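PDB 4AKK: nitrate regulatory protein from Klebsiella oxytoca, which senses nitrate and nitrite and binds the terminator in the nasF operon leader RNA, effecting transcription antitermination of the nasFEDCBA operon. Local coordinates for residues I163-N174 with M186-E197. Residues are numbered along the deposited sequence; the frame is centred on the assembly and turned at random.
Sequences IRHLLNIVPQLN and MVALYSFMQGKE
V170 and P171 meet M186 and Y190 in an antiparallel helix-helix contact buried inside the NIT nitrate-receptor region, where helix 152-167 and the short, weakly bonded helical turn at about 169-173 pack on helix 180-212. The evidence for the pairing is in the axes: that of 163-167 runs at 173° to that of 186-197 with a closest approach of 11.3 Å, whereas the axis of 169-173 comes to 9.5 Å.

A CH-pi contact sits where the two backbones come nearest. P171 CG stands 3.5 Å from the centroid of the Y190 ring, 9° off its normal and so squarely over one face. The ring is brought there by a first torsion that sets Y190 CG opposite the backbone N (chi1 169°), and its hydroxyl, weakly reached by Q194 NE2, is hydrogen-bonded to Q351. That residue also bonds N168 OD1, so helix 341-358 joins the two segments from outside.

Beside the ring, the bent chain of M186 delivers its CE to V170 CG1 at 3.4 Å, a tight carbon pair. M193 CE does the same to L167 CD2 at 3.3 Å, while the other branch of L167, CD1, lies 3.8 Å from E197 CB.

Polar groups flank this apolar strip. I163 CG2 lies against the carboxylate carbon of E197, CD, at 3.5 Å; the methyl is also near both oxygens, which are held by a salt bridge from R77 and hydrogen bonds from Q74 and Q201. N174 ND2 bonds the carbonyl of A183, but its buried OD1 rests 3.5 Å from M186 CB without any partner in the model.

With no hydrogen bond crossing between the segments, cohesion here probably depends on apolar fit and the proline-tyrosine contact, the polar ends finding their main partners outside the two segments, apart from N174 OD1.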
loop_
_atom_site.group_PDB
_atom_site.type_symbol
_atom_site.label_atom_id
_atom_site.label_comp_id
_atom_site.label_asym_id
_atom_site.label_seq_id
_atom_site.Cartn_x
_atom_site.Cartn_y
_atom_site.Cartn_z
ATOM N N ILE A 163 -17.496 12.714 8.595
ATOM C CA ILE A 163 -17.672 11.427 7.938
ATOM C C ILE A 163 -16.361 10.679 7.679
ATOM O O ILE A 163 -16.264 9.467 7.906
ATOM C CB ILE A 163 -18.481 11.586 6.616
ATOM C CG1 ILE A 163 -19.950 11.899 6.950
ATOM C CG2 ILE A 163 -18.377 10.308 5.781
ATOM C CD1 ILE A 163 -20.785 12.440 5.773
ATOM N N ARG A 164 -15.353 11.399 7.209
ATOM C CA ARG A 164 -14.069 10.781 6.886
ATOM C C ARG A 164 -13.351 10.186 8.105
ATOM O O ARG A 164 -12.754 9.108 8.024
ATOM C CB ARG A 164 -13.160 11.797 6.188
ATOM C CG ARG A 164 -11.710 11.329 6.027
ATOM C CD ARG A 164 -10.939 12.253 5.101
ATOM N NE ARG A 164 -11.077 13.643 5.512
ATOM C CZ ARG A 164 -10.243 14.260 6.344
ATOM N NH1 ARG A 164 -9.192 13.609 6.841
ATOM N NH2 ARG A 164 -10.454 15.530 6.664
ATOM N N HIS A 165 -13.392 10.892 9.229
ATOM C CA HIS A 165 -12.789 10.381 10.457
ATOM C C HIS A 165 -13.547 9.189 11.033
ATOM O O HIS A 165 -12.954 8.322 11.661
ATOM C CB HIS A 165 -12.651 11.485 11.494
ATOM C CG HIS A 165 -11.684 12.548 11.089
ATOM N ND1 HIS A 165 -10.396 12.466 10.684
ATOM C CD2 HIS A 165 -12.024 13.882 11.018
ATOM C CE1 HIS A 165 -9.980 13.742 10.398
ATOM N NE2 HIS A 165 -10.979 14.578 10.610
ATOM N N LEU A 166 -14.852 9.142 10.799
ATOM C CA LEU A 166 -15.651 8.008 11.249
ATOM C C LEU A 166 -15.266 6.795 10.430
ATOM O O LEU A 166 -15.028 5.727 10.977
ATOM C CB LEU A 166 -17.146 8.297 11.102
ATOM C CG LEU A 166 -17.710 9.214 12.183
ATOM C CD1 LEU A 166 -19.112 9.671 11.816
ATOM C CD2 LEU A 166 -17.691 8.498 13.540
ATOM N N LEU A 167 -15.191 6.984 9.117
ATOM C CA LEU A 167 -14.800 5.933 8.188
ATOM C C LEU A 167 -13.390 5.404 8.432
ATOM O O LEU A 167 -13.145 4.213 8.262
ATOM C CB LEU A 167 -14.911 6.428 6.741
ATOM C CG LEU A 167 -16.324 6.613 6.195
ATOM C CD1 LEU A 167 -16.281 7.031 4.732
ATOM C CD2 LEU A 167 -17.138 5.343 6.362
ATOM N N ASN A 168 -12.474 6.288 8.826
ATOM C CA ASN A 168 -11.093 5.904 9.104
ATOM C C ASN A 168 -10.982 4.970 10.302
ATOM O O ASN A 168 -9.948 4.342 10.510
ATOM C CB ASN A 168 -10.187 7.134 9.336
ATOM C CG ASN A 168 -9.964 7.961 8.074
ATOM O OD1 ASN A 168 -10.230 7.509 6.965
ATOM N ND2 ASN A 168 -9.472 9.188 8.250
ATOM N N ILE A 169 -12.033 4.875 11.105
ATOM C CA ILE A 169 -11.991 3.912 12.196
ATOM C C ILE A 169 -12.003 2.483 11.646
ATOM O O ILE A 169 -11.349 1.605 12.187
ATOM C CB ILE A 169 -13.162 4.074 13.170
ATOM C CG1 ILE A 169 -13.102 5.435 13.875
ATOM C CG2 ILE A 169 -13.166 2.912 14.170
ATOM C CD1 ILE A 169 -14.343 5.755 14.691
ATOM N N VAL A 170 -12.738 2.269 10.561
ATOM C CA VAL A 170 -13.023 0.914 10.070
ATOM C C VAL A 170 -11.805 0.060 9.695
ATOM O O VAL A 170 -11.674 -1.062 10.184
ATOM C CB VAL A 170 -14.030 0.929 8.903
ATOM C CG1 VAL A 170 -14.267 -0.485 8.391
ATOM C CG2 VAL A 170 -15.341 1.555 9.348
ATOM N N PRO A 171 -10.921 0.576 8.825
ATOM C CA PRO A 171 -9.719 -0.183 8.460
ATOM C C PRO A 171 -8.840 -0.455 9.677
ATOM O O PRO A 171 -8.159 -1.475 9.753
ATOM C CB PRO A 171 -8.981 0.757 7.494
ATOM C CG PRO A 171 -10.012 1.755 7.043
ATOM C CD PRO A 171 -10.945 1.910 8.199
ATOM N N GLN A 172 -8.849 0.468 10.624
ATOM C CA GLN A 172 -8.061 0.296 11.833
ATOM C C GLN A 172 -8.612 -0.867 12.647
ATOM O O GLN A 172 -7.881 -1.534 13.372
ATOM C CB GLN A 172 -8.096 1.566 12.680
ATOM C CG GLN A 172 -6.953 1.632 13.659
ATOM C CD GLN A 172 -5.647 1.829 12.949
ATOM O OE1 GLN A 172 -5.523 2.724 12.109
ATOM N NE2 GLN A 172 -4.661 0.992 13.266
ATOM N N LEU A 173 -9.915 -1.097 12.520
ATOM C CA LEU A 173 -10.560 -2.229 13.171
ATOM C C LEU A 173 -9.890 -3.558 12.837
ATOM O O LEU A 173 -9.869 -4.462 13.669
ATOM C CB LEU A 173 -12.048 -2.291 12.808
ATOM C CG LEU A 173 -12.971 -1.390 13.623
ATOM C CD1 LEU A 173 -14.424 -1.733 13.340
ATOM C CD2 LEU A 173 -12.663 -1.534 15.098
ATOM N N ASN A 174 -9.339 -3.674 11.628
ATOM C CA ASN A 174 -8.615 -4.884 11.217
ATOM C C ASN A 174 -7.298 -5.181 11.947
ATOM O O ASN A 174 -6.837 -6.325 11.959
ATOM C CB ASN A 174 -8.370 -4.879 9.708
ATOM C CG ASN A 174 -9.456 -5.607 8.941
ATOM O OD1 ASN A 174 -10.305 -6.277 9.532
ATOM N ND2 ASN A 174 -9.426 -5.496 7.619
ATOM N N MET A 186 -14.415 -7.053 6.273
ATOM C CA MET A 186 -14.297 -5.685 6.754
ATOM C C MET A 186 -13.744 -4.779 5.670
ATOM O O MET A 186 -14.228 -3.669 5.481
ATOM C CB MET A 186 -13.443 -5.595 8.025
ATOM C CG MET A 186 -14.215 -5.923 9.295
ATOM S SD MET A 186 -15.238 -4.580 9.963
ATOM C CE MET A 186 -15.643 -3.632 8.523
ATOM N N VAL A 187 -12.741 -5.255 4.944
ATOM C CA VAL A 187 -12.164 -4.446 3.878
ATOM C C VAL A 187 -13.141 -4.251 2.713
ATOM O O VAL A 187 -13.252 -3.153 2.165
ATOM C CB VAL A 187 -10.822 -5.027 3.388
ATOM C CG1 VAL A 187 -10.395 -4.372 2.073
ATOM C CG2 VAL A 187 -9.760 -4.822 4.450
ATOM N N ALA A 188 -13.851 -5.312 2.344
ATOM C CA ALA A 188 -14.886 -5.224 1.313
ATOM C C ALA A 188 -15.956 -4.197 1.694
ATOM O O ALA A 188 -16.382 -3.395 0.863
ATOM C CB ALA A 188 -15.530 -6.602 1.079
ATOM N N LEU A 189 -16.394 -4.236 2.951
ATOM C CA LEU A 189 -17.357 -3.272 3.467
ATOM C C LEU A 189 -16.810 -1.842 3.446
ATOM O O LEU A 189 -17.470 -0.917 2.955
ATOM C CB LEU A 189 -17.772 -3.645 4.897
ATOM C CG LEU A 189 -18.611 -2.604 5.638
ATOM C CD1 LEU A 189 -19.954 -2.428 4.949
ATOM C CD2 LEU A 189 -18.802 -2.984 7.110
ATOM N N TYR A 190 -15.606 -1.666 3.983
ATOM C CA TYR A 190 -14.958 -0.360 3.992
ATOM C C TYR A 190 -14.841 0.174 2.568
ATOM O O TYR A 190 -15.120 1.341 2.310
ATOM C CB TYR A 190 -13.565 -0.439 4.631
ATOM C CG TYR A 190 -12.759 0.817 4.430
ATOM C CD1 TYR A 190 -13.130 2.003 5.049
ATOM C CD2 TYR A 190 -11.639 0.826 3.612
ATOM C CE1 TYR A 190 -12.412 3.160 4.865
ATOM C CE2 TYR A 190 -10.911 1.985 3.418
ATOM C CZ TYR A 190 -11.309 3.151 4.048
ATOM O OH TYR A 190 -10.597 4.310 3.868
ATOM N N SER A 191 -14.414 -0.687 1.646
ATOM C CA SER A 191 -14.301 -0.277 0.252
ATOM C C SER A 191 -15.641 0.248 -0.223
ATOM O O SER A 191 -15.715 1.292 -0.857
ATOM C CB SER A 191 -13.874 -1.437 -0.642
ATOM O OG SER A 191 -12.637 -1.975 -0.221
ATOM N N PHE A 192 -16.700 -0.496 0.073
ATOM C CA PHE A 192 -18.029 -0.121 -0.363
ATOM C C PHE A 192 -18.467 1.190 0.300
ATOM O O PHE A 192 -19.000 2.078 -0.361
ATOM C CB PHE A 192 -19.023 -1.247 -0.045
ATOM C CG PHE A 192 -20.383 -1.034 -0.631
ATOM C CD1 PHE A 192 -21.317 -0.246 0.024
ATOM C CD2 PHE A 192 -20.728 -1.617 -1.843
ATOM C CE1 PHE A 192 -22.574 -0.046 -0.516
ATOM C CE2 PHE A 192 -21.984 -1.418 -2.387
ATOM C CZ PHE A 192 -22.905 -0.633 -1.724
ATOM N N MET A 193 -18.252 1.295 1.610
ATOM C CA MET A 193 -18.650 2.477 2.360
ATOM C C MET A 193 -17.954 3.704 1.774
ATOM O O MET A 193 -18.537 4.787 1.666
ATOM C CB MET A 193 -18.282 2.334 3.851
ATOM C CG MET A 193 -19.244 1.474 4.695
ATOM S SD MET A 193 -18.654 1.134 6.387
ATOM C CE MET A 193 -18.943 2.711 7.152
ATOM N N GLN A 194 -16.695 3.520 1.400
ATOM C CA GLN A 194 -15.881 4.608 0.880
ATOM C C GLN A 194 -16.331 5.031 -0.524
ATOM O O GLN A 194 -16.397 6.218 -0.825
ATOM C CB GLN A 194 -14.399 4.210 0.885
ATOM C CG GLN A 194 -13.456 5.370 0.633
ATOM C CD GLN A 194 -13.598 6.479 1.660
ATOM O OE1 GLN A 194 -14.102 7.564 1.355
ATOM N NE2 GLN A 194 -13.165 6.209 2.886
ATOM N N GLY A 195 -16.657 4.065 -1.375
ATOM C CA GLY A 195 -17.191 4.394 -2.683
ATOM C C GLY A 195 -18.492 5.182 -2.564
ATOM O O GLY A 195 -18.750 6.115 -3.334
ATOM N N LYS A 196 -19.310 4.792 -1.591
ATOM C CA LYS A 196 -20.627 5.383 -1.359
ATOM C C LYS A 196 -20.459 6.791 -0.821
ATOM O O LYS A 196 -21.229 7.686 -1.162
ATOM C CB LYS A 196 -21.398 4.517 -0.357
ATOM C CG LYS A 196 -22.747 5.036 0.068
ATOM C CD LYS A 196 -23.497 3.947 0.853
ATOM C CE LYS A 196 -24.773 4.476 1.496
ATOM N NZ LYS A 196 -24.507 5.189 2.774
ATOM N N GLU A 197 -19.450 6.993 0.022
ATOM C CA GLU A 197 -19.165 8.336 0.524
ATOM C C GLU A 197 -18.784 9.287 -0.619
ATOM O O GLU A 197 -19.230 10.439 -0.672
ATOM C CB GLU A 197 -18.049 8.304 1.573
ATOM C CG GLU A 197 -17.398 9.674 1.840
ATOM C CD GLU A 197 -18.397 10.765 2.261
ATOM O OE1 GLU A 197 -19.599 10.454 2.442
ATOM O OE2 GLU A 197 -17.983 11.944 2.410
#